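Local structure of DR2417 (Deinococcus radiodurans, 4XWW) at residues Gly79-Glu87 with His153-Tyr161; Leu256-Val267 with Met286-Ser295. The protein probably degrades and matures RNA as a metal-dependent 5'-3' exonuclease of the metallo-beta-lactamase superfamily, possibly also cutting internally, and works as a homodimer. All blocks are in the same frame, centred on the assembly; numbering follows the deposited sequence.

Contact 1: Gly79-Glu87 with His153-Tyr161; sequences GWILTHGHE and HSIPDNAGY. With ZN (zinc ion), chain E; nucleotides of chain C.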
loop_
_atom_site.group_PDB
_atom_site.type_symbol
_atom_site.label_atom_id
_atom_site.label_comp_id
_atom_site.label_asym_id
_atom_site.label_seq_id
_atom_site.Cartn_x
_atom_site.Cartn_y
_atom_site.Cartn_z
ATOM N N GLY A 79 -35.769 1.514 -16.487
ATOM C CA GLY A 79 -34.619 1.302 -17.341
ATOM C C GLY A 79 -33.295 1.711 -16.744
ATOM O O GLY A 79 -33.215 2.162 -15.599
ATOM N N TRP A 80 -32.250 1.570 -17.558
ATOM C CA TRP A 80 -30.890 1.754 -17.137
ATOM C C TRP A 80 -30.147 2.673 -18.096
ATOM O O TRP A 80 -30.379 2.631 -19.310
ATOM C CB TRP A 80 -30.180 0.396 -17.076
ATOM C CG TRP A 80 -29.501 0.073 -15.761
ATOM C CD1 TRP A 80 -28.294 0.549 -15.314
ATOM C CD2 TRP A 80 -29.980 -0.809 -14.739
ATOM N NE1 TRP A 80 -28.001 0.019 -14.081
ATOM C CE2 TRP A 80 -29.016 -0.823 -13.708
ATOM C CE3 TRP A 80 -31.129 -1.597 -14.597
ATOM C CZ2 TRP A 80 -29.166 -1.585 -12.548
ATOM C CZ3 TRP A 80 -31.278 -2.355 -13.439
ATOM C CH2 TRP A 80 -30.298 -2.341 -12.433
ATOM N N ILE A 81 -29.257 3.484 -17.531
ATOM C CA ILE A 81 -28.282 4.279 -18.263
ATOM C C ILE A 81 -26.886 3.749 -17.946
ATOM O O ILE A 81 -26.549 3.588 -16.773
ATOM C CB ILE A 81 -28.351 5.761 -17.860
ATOM C CG1 ILE A 81 -29.703 6.369 -18.249
ATOM C CG2 ILE A 81 -27.205 6.568 -18.470
ATOM C CD1 ILE A 81 -29.906 7.716 -17.637
ATOM N N LEU A 82 -26.090 3.469 -18.979
ATOM C CA LEU A 82 -24.698 3.049 -18.781
ATOM C C LEU A 82 -23.762 4.115 -19.351
ATOM O O LEU A 82 -23.743 4.327 -20.568
ATOM C CB LEU A 82 -24.433 1.690 -19.449
ATOM C CG LEU A 82 -25.339 0.536 -19.044
ATOM C CD1 LEU A 82 -24.828 -0.756 -19.668
ATOM C CD2 LEU A 82 -25.327 0.422 -17.520
ATOM N N THR A 83 -22.987 4.776 -18.485
ATOM C CA THR A 83 -22.214 5.946 -18.919
ATOM C C THR A 83 -20.932 5.602 -19.689
ATOM O O THR A 83 -20.529 6.350 -20.567
ATOM C CB THR A 83 -21.832 6.874 -17.735
ATOM O OG1 THR A 83 -21.021 6.168 -16.777
ATOM C CG2 THR A 83 -23.096 7.433 -17.031
ATOM N N HIS A 84 -20.306 4.482 -19.342
ATOM C CA HIS A 84 -19.083 4.028 -20.017
ATOM C C HIS A 84 -18.709 2.629 -19.531
ATOM O O HIS A 84 -19.269 2.132 -18.552
ATOM C CB HIS A 84 -17.892 4.999 -19.819
ATOM C CG HIS A 84 -17.388 5.139 -18.406
ATOM N ND1 HIS A 84 -18.135 5.691 -17.394
ATOM C CD2 HIS A 84 -16.162 4.874 -17.866
ATOM C CE1 HIS A 84 -17.412 5.754 -16.285
ATOM N NE2 HIS A 84 -16.212 5.264 -16.556
ATOM N N GLY A 85 -17.772 1.992 -20.227
ATOM C CA GLY A 85 -17.510 0.576 -20.038
ATOM C C GLY A 85 -16.399 0.238 -19.025
ATOM O O GLY A 85 -15.910 -0.891 -19.044
ATOM N N HIS A 86 -16.002 1.172 -18.167
ATOM C CA HIS A 86 -15.050 0.829 -17.080
ATOM C C HIS A 86 -15.678 -0.156 -16.101
ATOM O O HIS A 86 -16.881 -0.118 -15.853
ATOM C CB HIS A 86 -14.579 2.075 -16.315
ATOM C CG HIS A 86 -13.424 2.772 -16.949
ATOM N ND1 HIS A 86 -13.215 4.128 -16.836
ATOM C CD2 HIS A 86 -12.408 2.303 -17.716
ATOM C CE1 HIS A 86 -12.127 4.470 -17.499
ATOM N NE2 HIS A 86 -11.610 3.373 -18.030
ATOM N N GLU A 87 -14.853 -1.021 -15.512
ATOM C CA GLU A 87 -15.343 -2.043 -14.603
ATOM C C GLU A 87 -16.020 -1.484 -13.366
ATOM O O GLU A 87 -16.891 -2.137 -12.823
ATOM C CB GLU A 87 -14.199 -2.973 -14.179
ATOM C CG GLU A 87 -13.776 -3.944 -15.281
ATOM C CD GLU A 87 -14.745 -5.075 -15.522
ATOM O OE1 GLU A 87 -15.694 -5.248 -14.739
ATOM O OE2 GLU A 87 -14.543 -5.802 -16.509
ATOM N N HIS A 153 -12.574 11.043 -21.347
ATOM C CA HIS A 153 -12.226 10.164 -20.230
ATOM C C HIS A 153 -11.144 9.226 -20.763
ATOM O O HIS A 153 -10.661 9.405 -21.881
ATOM C CB HIS A 153 -13.492 9.423 -19.743
ATOM C CG HIS A 153 -13.337 8.696 -18.438
ATOM N ND1 HIS A 153 -12.451 9.087 -17.448
ATOM C CD2 HIS A 153 -13.966 7.590 -17.966
ATOM C CE1 HIS A 153 -12.544 8.252 -16.427
ATOM N NE2 HIS A 153 -13.434 7.326 -16.723
ATOM N N SER A 154 -10.784 8.219 -19.979
ATOM C CA SER A 154 -9.683 7.321 -20.311
ATOM C C SER A 154 -10.162 6.084 -21.076
ATOM O O SER A 154 -9.389 5.136 -21.283
ATOM C CB SER A 154 -8.983 6.895 -19.030
ATOM O OG SER A 154 -9.973 6.570 -18.066
ATOM N N ILE A 155 -11.443 6.089 -21.455
ATOM C CA ILE A 155 -12.019 5.057 -22.330
ATOM C C ILE A 155 -12.960 5.782 -23.313
ATOM O O ILE A 155 -13.552 6.794 -22.952
ATOM C CB ILE A 155 -12.776 3.960 -21.513
ATOM C CG1 ILE A 155 -13.093 2.728 -22.378
ATOM C CG2 ILE A 155 -14.075 4.518 -20.901
ATOM C CD1 ILE A 155 -13.764 1.583 -21.609
ATOM N N PRO A 156 -13.056 5.310 -24.568
ATOM C CA PRO A 156 -13.987 5.928 -25.525
ATOM C C PRO A 156 -15.464 5.718 -25.160
ATOM O O PRO A 156 -15.775 4.883 -24.291
ATOM C CB PRO A 156 -13.664 5.212 -26.851
ATOM C CG PRO A 156 -12.283 4.694 -26.684
ATOM C CD PRO A 156 -12.142 4.351 -25.223
ATOM N N ASP A 157 -16.346 6.463 -25.822
ATOM C CA ASP A 157 -17.789 6.286 -25.692
ATOM C C ASP A 157 -18.208 6.504 -24.245
ATOM O O ASP A 157 -19.000 5.746 -23.687
ATOM C CB ASP A 157 -18.216 4.907 -26.190
ATOM C CG ASP A 157 -18.384 4.849 -27.709
ATOM O OD1 ASP A 157 -18.412 5.921 -28.364
ATOM O OD2 ASP A 157 -18.495 3.723 -28.241
ATOM N N ASN A 158 -17.638 7.555 -23.666
ATOM C CA ASN A 158 -17.928 7.988 -22.307
ATOM C C ASN A 158 -18.898 9.153 -22.313
ATOM O O ASN A 158 -18.682 10.143 -23.011
ATOM C CB ASN A 158 -16.638 8.402 -21.611
ATOM C CG ASN A 158 -16.868 8.817 -20.190
ATOM O OD1 ASN A 158 -17.050 7.974 -19.322
ATOM N ND2 ASN A 158 -16.851 10.123 -19.936
ATOM N N ALA A 159 -19.978 9.040 -21.550
ATOM C CA ALA A 159 -20.989 10.085 -21.570
ATOM C C ALA A 159 -21.241 10.667 -20.208
ATOM O O ALA A 159 -21.129 9.984 -19.189
ATOM C CB ALA A 159 -22.322 9.552 -22.138
ATOM N N GLY A 160 -21.604 11.942 -20.216
ATOM C CA GLY A 160 -22.396 12.515 -19.151
ATOM C C GLY A 160 -23.843 12.533 -19.631
ATOM O O GLY A 160 -24.154 12.170 -20.793
ATOM N N TYR A 161 -24.757 12.921 -18.754
ATOM C CA TYR A 161 -26.149 13.033 -19.189
ATOM C C TYR A 161 -26.886 14.115 -18.414
ATOM O O TYR A 161 -26.520 14.477 -17.295
ATOM C CB TYR A 161 -26.900 11.687 -19.052
ATOM C CG TYR A 161 -26.948 11.192 -17.631
ATOM C CD1 TYR A 161 -25.921 10.413 -17.122
ATOM C CD2 TYR A 161 -28.001 11.527 -16.786
ATOM C CE1 TYR A 161 -25.936 9.983 -15.802
ATOM C CE2 TYR A 161 -28.025 11.103 -15.473
ATOM C CZ TYR A 161 -26.997 10.323 -14.992
ATOM O OH TYR A 161 -27.020 9.911 -13.687
HETATM ZN ZN ZN E . -14.258 5.588 -15.748
ATOM P P U C 4 -11.006 -1.104 -16.699
ATOM O OP1 U C 4 -10.608 -0.688 -18.062
ATOM O OP2 U C 4 -12.372 -0.814 -16.210
ATOM O "O5'" U C 4 -10.717 -2.668 -16.614
ATOM C "C5'" U C 4 -10.639 -3.348 -15.354
ATOM C "C4'" U C 4 -9.198 -3.563 -14.961
ATOM O "O4'" U C 4 -9.141 -3.835 -13.533
ATOM C "C3'" U C 4 -8.492 -4.740 -15.634
ATOM O "O3'" U C 4 -7.869 -4.354 -16.859
ATOM C "C2'" U C 4 -7.563 -5.233 -14.530
ATOM O "O2'" U C 4 -6.417 -4.433 -14.334
ATOM C "C1'" U C 4 -8.456 -5.050 -13.308
ATOM N N1 U C 4 -9.455 -6.116 -13.152
ATOM C C2 U C 4 -9.204 -7.097 -12.214
ATOM O O2 U C 4 -8.203 -7.110 -11.520
ATOM N N3 U C 4 -10.175 -8.063 -12.118
ATOM C C4 U C 4 -11.342 -8.150 -12.845
ATOM O O4 U C 4 -12.116 -9.085 -12.640
ATOM C C5 U C 4 -11.527 -7.097 -13.796
ATOM C C6 U C 4 -10.600 -6.139 -13.914
ATOM P P U C 3 -11.173 4.405 -13.170
ATOM O OP1 U C 3 -10.888 5.648 -13.922
ATOM O OP2 U C 3 -12.499 4.216 -12.537
ATOM O "O5'" U C 3 -10.874 3.180 -14.138
ATOM C "C5'" U C 3 -9.562 2.995 -14.692
ATOM C "C4'" U C 3 -9.186 1.538 -14.632
ATOM O "O4'" U C 3 -8.599 1.243 -13.335
ATOM C "C3'" U C 3 -10.349 0.565 -14.811
ATOM O "O3'" U C 3 -9.961 -0.494 -15.670
ATOM C "C2'" U C 3 -10.606 0.057 -13.396
ATOM O "O2'" U C 3 -11.151 -1.246 -13.352
ATOM C "C1'" U C 3 -9.198 0.080 -12.808
ATOM N N1 U C 3 -9.186 0.170 -11.344
ATOM C C2 U C 3 -8.402 -0.732 -10.651
ATOM O O2 U C 3 -7.718 -1.575 -11.203
ATOM N N3 U C 3 -8.447 -0.603 -9.286
ATOM C C4 U C 3 -9.178 0.310 -8.557
ATOM O O4 U C 3 -9.110 0.297 -7.326
ATOM C C5 U C 3 -9.967 1.203 -9.345
ATOM C C6 U C 3 -9.949 1.102 -10.680
HETATM O O HOH W 1 -22.016 4.550 -22.676
HETATM O O HOH W 2 -17.275 2.986 -22.881
HETATM O O HOH W 3 -9.235 3.136 -19.501
HETATM O O HOH W 4 -14.146 5.935 -13.919
#

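Contact 2: Leu256-Val267 with Met286-Ser295; sequences LDLAHRQGRRVV and MNPPEPFLTS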
loop_
_atom_site.group_PDB
_atom_site.type_symbol
_atom_site.label_atom_id
_atom_site.label_comp_id
_atom_site.label_asym_id
_atom_site.label_seq_id
_atom_site.Cartn_x
_atom_site.Cartn_y
_atom_site.Cartn_z
ATOM N N LEU A 256 0.164 2.899 -31.180
ATOM C CA LEU A 256 0.189 2.201 -32.470
ATOM C C LEU A 256 0.689 3.132 -33.565
ATOM O O LEU A 256 1.523 2.757 -34.393
ATOM C CB LEU A 256 -1.191 1.659 -32.842
ATOM C CG LEU A 256 -1.822 0.711 -31.823
ATOM C CD1 LEU A 256 -3.145 0.139 -32.385
ATOM C CD2 LEU A 256 -0.871 -0.404 -31.416
ATOM N N ASP A 257 0.195 4.364 -33.544
ATOM C CA ASP A 257 0.559 5.302 -34.593
ATOM C C ASP A 257 2.014 5.750 -34.474
ATOM O O ASP A 257 2.721 5.812 -35.476
ATOM C CB ASP A 257 -0.390 6.497 -34.585
ATOM C CG ASP A 257 -1.785 6.134 -35.101
ATOM O OD1 ASP A 257 -1.892 5.324 -36.048
ATOM O OD2 ASP A 257 -2.775 6.633 -34.538
ATOM N N LEU A 258 2.486 6.039 -33.262
ATOM C CA LEU A 258 3.894 6.421 -33.130
ATOM C C LEU A 258 4.816 5.249 -33.432
ATOM O O LEU A 258 5.908 5.447 -33.953
ATOM C CB LEU A 258 4.203 6.988 -31.740
ATOM C CG LEU A 258 4.228 6.058 -30.529
ATOM C CD1 LEU A 258 5.625 5.433 -30.306
ATOM C CD2 LEU A 258 3.762 6.838 -29.305
ATOM N N ALA A 259 4.373 4.032 -33.125
ATOM C CA ALA A 259 5.167 2.842 -33.442
ATOM C C ALA A 259 5.396 2.739 -34.938
ATOM O O ALA A 259 6.506 2.473 -35.396
ATOM C CB ALA A 259 4.485 1.579 -32.923
ATOM N N HIS A 260 4.338 2.948 -35.704
ATOM C CA HIS A 260 4.458 2.934 -37.150
ATOM C C HIS A 260 5.455 3.995 -37.623
ATOM O O HIS A 260 6.326 3.713 -38.448
ATOM C CB HIS A 260 3.090 3.160 -37.791
ATOM C CG HIS A 260 3.112 3.099 -39.281
ATOM N ND1 HIS A 260 3.268 1.919 -39.974
ATOM C CD2 HIS A 260 3.017 4.076 -40.215
ATOM C CE1 HIS A 260 3.261 2.169 -41.271
ATOM N NE2 HIS A 260 3.111 3.471 -41.442
ATOM N N ARG A 261 5.335 5.212 -37.098
ATOM C CA ARG A 261 6.243 6.285 -37.501
ATOM C C ARG A 261 7.682 5.943 -37.131
ATOM O O ARG A 261 8.628 6.347 -37.806
ATOM C CB ARG A 261 5.836 7.621 -36.869
ATOM C CG ARG A 261 4.497 8.163 -37.386
ATOM C CD ARG A 261 4.231 9.589 -36.909
ATOM N NE ARG A 261 4.108 9.731 -35.455
ATOM C CZ ARG A 261 2.958 9.645 -34.797
ATOM N NH1 ARG A 261 1.835 9.377 -35.459
ATOM N NH2 ARG A 261 2.916 9.815 -33.481
ATOM N N GLN A 262 7.848 5.174 -36.066
ATOM C CA GLN A 262 9.192 4.880 -35.596
ATOM C C GLN A 262 9.730 3.548 -36.108
ATOM O O GLN A 262 10.777 3.093 -35.666
ATOM C CB GLN A 262 9.241 4.905 -34.062
ATOM C CG GLN A 262 8.952 6.278 -33.465
ATOM C CD GLN A 262 9.777 7.380 -34.100
ATOM O OE1 GLN A 262 10.957 7.192 -34.397
ATOM N NE2 GLN A 262 9.157 8.541 -34.314
ATOM N N GLY A 263 9.030 2.933 -37.055
ATOM C CA GLY A 263 9.538 1.717 -37.673
ATOM C C GLY A 263 9.463 0.463 -36.816
ATOM O O GLY A 263 10.210 -0.498 -37.047
ATOM N N ARG A 264 8.551 0.460 -35.847
ATOM C CA ARG A 264 8.363 -0.700 -34.970
ATOM C C ARG A 264 7.015 -1.398 -35.210
ATOM O O ARG A 264 5.991 -0.740 -35.366
ATOM C CB ARG A 264 8.467 -0.283 -33.498
ATOM C CG ARG A 264 9.827 0.271 -33.131
ATOM C CD ARG A 264 9.871 0.708 -31.671
ATOM N NE ARG A 264 11.208 1.159 -31.280
ATOM C CZ ARG A 264 12.118 0.404 -30.663
ATOM N NH1 ARG A 264 11.841 -0.856 -30.346
ATOM N NH2 ARG A 264 13.317 0.914 -30.356
ATOM N N ARG A 265 7.029 -2.729 -35.205
ATOM C CA ARG A 265 5.790 -3.506 -35.284
ATOM C C ARG A 265 5.310 -3.808 -33.877
ATOM O O ARG A 265 6.112 -3.838 -32.944
ATOM C CB ARG A 265 5.991 -4.805 -36.062
ATOM C CG ARG A 265 6.479 -4.646 -37.510
ATOM C CD ARG A 265 5.473 -3.853 -38.331
ATOM N NE ARG A 265 4.177 -4.526 -38.418
ATOM C CZ ARG A 265 3.860 -5.413 -39.362
ATOM N NH1 ARG A 265 4.742 -5.745 -40.308
ATOM N NH2 ARG A 265 2.659 -5.978 -39.363
ATOM N N VAL A 266 4.008 -4.026 -33.718
ATOM C CA VAL A 266 3.422 -4.096 -32.387
ATOM C C VAL A 266 2.874 -5.487 -32.068
ATOM O O VAL A 266 2.221 -6.117 -32.900
ATOM C CB VAL A 266 2.306 -3.044 -32.242
ATOM C CG1 VAL A 266 1.643 -3.108 -30.860
ATOM C CG2 VAL A 266 2.892 -1.654 -32.469
ATOM N N VAL A 267 3.166 -5.958 -30.859
ATOM C CA VAL A 267 2.597 -7.199 -30.344
ATOM C C VAL A 267 1.703 -6.832 -29.180
ATOM O O VAL A 267 2.136 -6.145 -28.252
ATOM C CB VAL A 267 3.663 -8.202 -29.835
ATOM C CG1 VAL A 267 2.992 -9.467 -29.302
ATOM C CG2 VAL A 267 4.655 -8.574 -30.918
ATOM N N MET A 286 -10.338 1.786 -32.482
ATOM C CA MET A 286 -8.945 1.382 -32.653
ATOM C C MET A 286 -8.708 0.932 -34.080
ATOM O O MET A 286 -9.432 0.082 -34.593
ATOM C CB MET A 286 -8.571 0.267 -31.684
ATOM C CG MET A 286 -7.066 -0.024 -31.637
ATOM S SD MET A 286 -6.657 -1.405 -30.551
ATOM C CE MET A 286 -6.844 -0.612 -28.936
ATOM N N ASN A 287 -7.680 1.500 -34.703
ATOM C CA ASN A 287 -7.356 1.225 -36.091
ATOM C C ASN A 287 -5.847 1.087 -36.265
ATOM O O ASN A 287 -5.145 2.067 -36.483
ATOM C CB ASN A 287 -7.907 2.336 -36.990
ATOM C CG ASN A 287 -9.410 2.503 -36.852
ATOM O OD1 ASN A 287 -10.180 1.765 -37.469
ATOM N ND2 ASN A 287 -9.837 3.470 -36.039
ATOM N N PRO A 288 -5.340 -0.138 -36.139
ATOM C CA PRO A 288 -3.897 -0.361 -36.247
ATOM C C PRO A 288 -3.431 -0.060 -37.666
ATOM O O PRO A 288 -4.002 -0.592 -38.614
ATOM C CB PRO A 288 -3.730 -1.851 -35.910
ATOM C CG PRO A 288 -5.017 -2.256 -35.258
ATOM C CD PRO A 288 -6.075 -1.369 -35.821
ATOM N N PRO A 289 -2.416 0.800 -37.805
ATOM C CA PRO A 289 -1.922 1.202 -39.124
ATOM C C PRO A 289 -1.208 0.045 -39.827
ATOM O O PRO A 289 -1.126 0.013 -41.054
ATOM C CB PRO A 289 -0.963 2.355 -38.810
ATOM C CG PRO A 289 -0.615 2.199 -37.359
ATOM C CD PRO A 289 -1.794 1.565 -36.710
ATOM N N GLU A 290 -0.677 -0.881 -39.039
ATOM C CA GLU A 290 -0.179 -2.151 -39.555
ATOM C C GLU A 290 -0.749 -3.260 -38.691
ATOM O O GLU A 290 -1.002 -3.043 -37.503
ATOM C CB GLU A 290 1.353 -2.213 -39.540
ATOM C CG GLU A 290 2.049 -1.208 -40.438
ATOM C CD GLU A 290 3.565 -1.296 -40.335
ATOM O OE1 GLU A 290 4.165 -0.517 -39.559
ATOM O OE2 GLU A 290 4.159 -2.146 -41.029
ATOM N N PRO A 291 -0.942 -4.451 -39.274
ATOM C CA PRO A 291 -1.434 -5.593 -38.494
ATOM C C PRO A 291 -0.603 -5.888 -37.241
ATOM O O PRO A 291 0.633 -5.791 -37.283
ATOM C CB PRO A 291 -1.335 -6.747 -39.483
ATOM C CG PRO A 291 -1.560 -6.085 -40.830
ATOM C CD PRO A 291 -0.921 -4.733 -40.729
ATOM N N PHE A 292 -1.268 -6.230 -36.139
ATOM C CA PHE A 292 -0.565 -6.787 -34.981
ATOM C C PHE A 292 0.222 -8.033 -35.373
ATOM O O PHE A 292 -0.210 -8.812 -36.232
ATOM C CB PHE A 292 -1.545 -7.149 -33.863
ATOM C CG PHE A 292 -2.290 -5.980 -33.305
ATOM C CD1 PHE A 292 -1.620 -4.838 -32.894
ATOM C CD2 PHE A 292 -3.661 -6.024 -33.190
ATOM C CE1 PHE A 292 -2.328 -3.754 -32.377
ATOM C CE2 PHE A 292 -4.371 -4.944 -32.679
ATOM C CZ PHE A 292 -3.701 -3.812 -32.273
ATOM N N LEU A 293 1.378 -8.224 -34.741
ATOM C CA LEU A 293 2.172 -9.440 -34.907
ATOM C C LEU A 293 2.179 -10.254 -33.616
ATOM O O LEU A 293 1.852 -9.729 -32.554
ATOM C CB LEU A 293 3.613 -9.106 -35.310
ATOM C CG LEU A 293 3.913 -8.468 -36.664
ATOM C CD1 LEU A 293 5.422 -8.336 -36.867
ATOM C CD2 LEU A 293 3.306 -9.279 -37.782
ATOM N N THR A 294 2.556 -11.527 -33.709
ATOM C CA THR A 294 2.744 -12.348 -32.520
ATOM C C THR A 294 4.184 -12.248 -32.053
ATOM O O THR A 294 5.056 -11.790 -32.788
ATOM C CB THR A 294 2.433 -13.830 -32.760
ATOM O OG1 THR A 294 3.348 -14.353 -33.725
ATOM C CG2 THR A 294 1.011 -14.008 -33.256
ATOM N N SER A 295 4.436 -12.717 -30.841
ATOM C CA SER A 295 5.783 -12.677 -30.291
ATOM C C SER A 295 6.735 -13.522 -31.129
ATOM O O SER A 295 7.918 -13.208 -31.247
ATOM C CB SER A 295 5.787 -13.161 -28.842
ATOM O OG SER A 295 5.392 -14.514 -28.767
HETATM O O HOH W 5 -4.107 4.980 -37.598
HETATM O O HOH W 6 3.572 -0.755 -36.758
HETATM O O HOH W 7 2.461 -3.891 -36.209
#

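Contact 1: Gly79-Glu87 with His153-Tyr161
His84 and His86, from the HxHxDH motif of the metallo-beta-lactamase fold, meet His153 around one zinc ion, a worked example of how loops at the ends of strands assemble a metal site. The ion is bound by His84 NE2, His86 ND1 and His153 NE2, with a water that also donates to OP2 of U3 of chain C, the RNA. His84 can be followed outward from its backbone. His84 CB lies 3.1 Å from Asn158 OD1, and CG is nearer still to that oxygen, which sits over one face of the ring, toward its rim. Chi1 of 65° sets CG between the backbone N and the carbonyl carbon, and the ring's turn about CB-CG brings His84 ND1 to Thr83 OG1, to which it donates at 3.0 Å in the ring plane. With NE2 on zinc, this bond holds the ring's rotation. CD2 has Ile155 CG2 at the ring's edge, while His153 turns its edge toward the same face as Asn158 OD1, in an offset edge-to-face pair with planes at 79°. His84 NE2, the tip, ends on zinc at 2.1 Å.

The His86 ring is packed on both faces: Ile155 CG2 makes a CH-pi contact with one, 4.0 Å from the ring centroid, while O5' of U3 lies over the other. The backbone joins the same two segments where Ala159 N donates to Thr83 O, at 2.9 Å. Gly380 O, accepting from His153 ND1, orients that zinc ligand from the second shell, and Asn158 ND2 is anchored on Asp175 O and Met151 O. Next to the zinc ligands, the RNA backbone is held at the start of a helix: Glu87 N donates to OP2 of U4 of chain C over 2.6 Å, almost straight at 172°.

Contact 2: Leu256-Val267 with Met286-Ser295
Leu256 and Phe292 interlock on the inner side of a contact in the beta-CASP domain, where a proline-rich loop is laid over a helix, its C-terminal turn and the strand that follows. The two side chains cross at about a right angle, and Leu256 CD2 meets the edge of the phenyl ring at Phe292 CE1, 3.8 Å away. The other branch, CD1, fills the hollow between Pro288, Met286 CG and atoms CE1 and CZ of Phe292. Pro289 is the answering bump: its CG settles among Leu256 O, Asp257 OD1 and His260 CB, and its CB lies over one face of the imidazole.

Toward the outside the fit becomes polar. His260 CG stands anti to the backbone N (chi1 -177°), and His260 ND1 donates across to Glu290 OE1 at 2.6 Å. The carboxylate oxygen lies in the imidazole plane, yet the nitrogen approaches it from above the carboxylate plane. Glu290 OE2 instead lies over one face of the Arg265 guanidinium, 3.5 Å from Arg265 NE, a salt bridge of charge alone. Leu293 covers the opposite face, so the guanidinium is sandwiched between carboxylate and isobutyl groups. Bends at chi2 and chi3 bring the Arg265 guanidinium between Glu290 and Leu293, where Arg265 NH2 donates to Pro291 O at 2.9 Å, in the guanidinium plane. One water joins Arg265 NE, Val266 N and that carbonyl.

The loop then runs beside the strand, with Leu293 N donating to Val266 O at 2.9 Å. A Schellman motif with Gly263 at its C-prime position ends helix 249-261 and turns the chain into strand 265-269, an edge strand of the parallel sheet. Its inner neighbour is strand 306-310, while helix 271-282 packs against Met286, Pro288 and Phe292.

Two uses of loops beside beta-sheets appear here in one chain: contact 1 builds a metal site, while contact 2 fastens a loop to a helix and an outer strand by packing, hydrogen bonds and a salt bridge. They follow one another along the sequence, the first in the metallo-beta-lactamase region and the second in the beta-CASP region. Their centres are 28 Å apart and their nearest atoms about 7 Å, without touching. Contact 1 adjoins the second zinc, about 4 Å from the side chain of His84 and bound by Asp88, His89 and His403. Contact 2 stays about 11 Å from the RNA at its nearest atom, and Met286 is about 11 Å, side chain to side chain, from the nucleotide-binding Phe245.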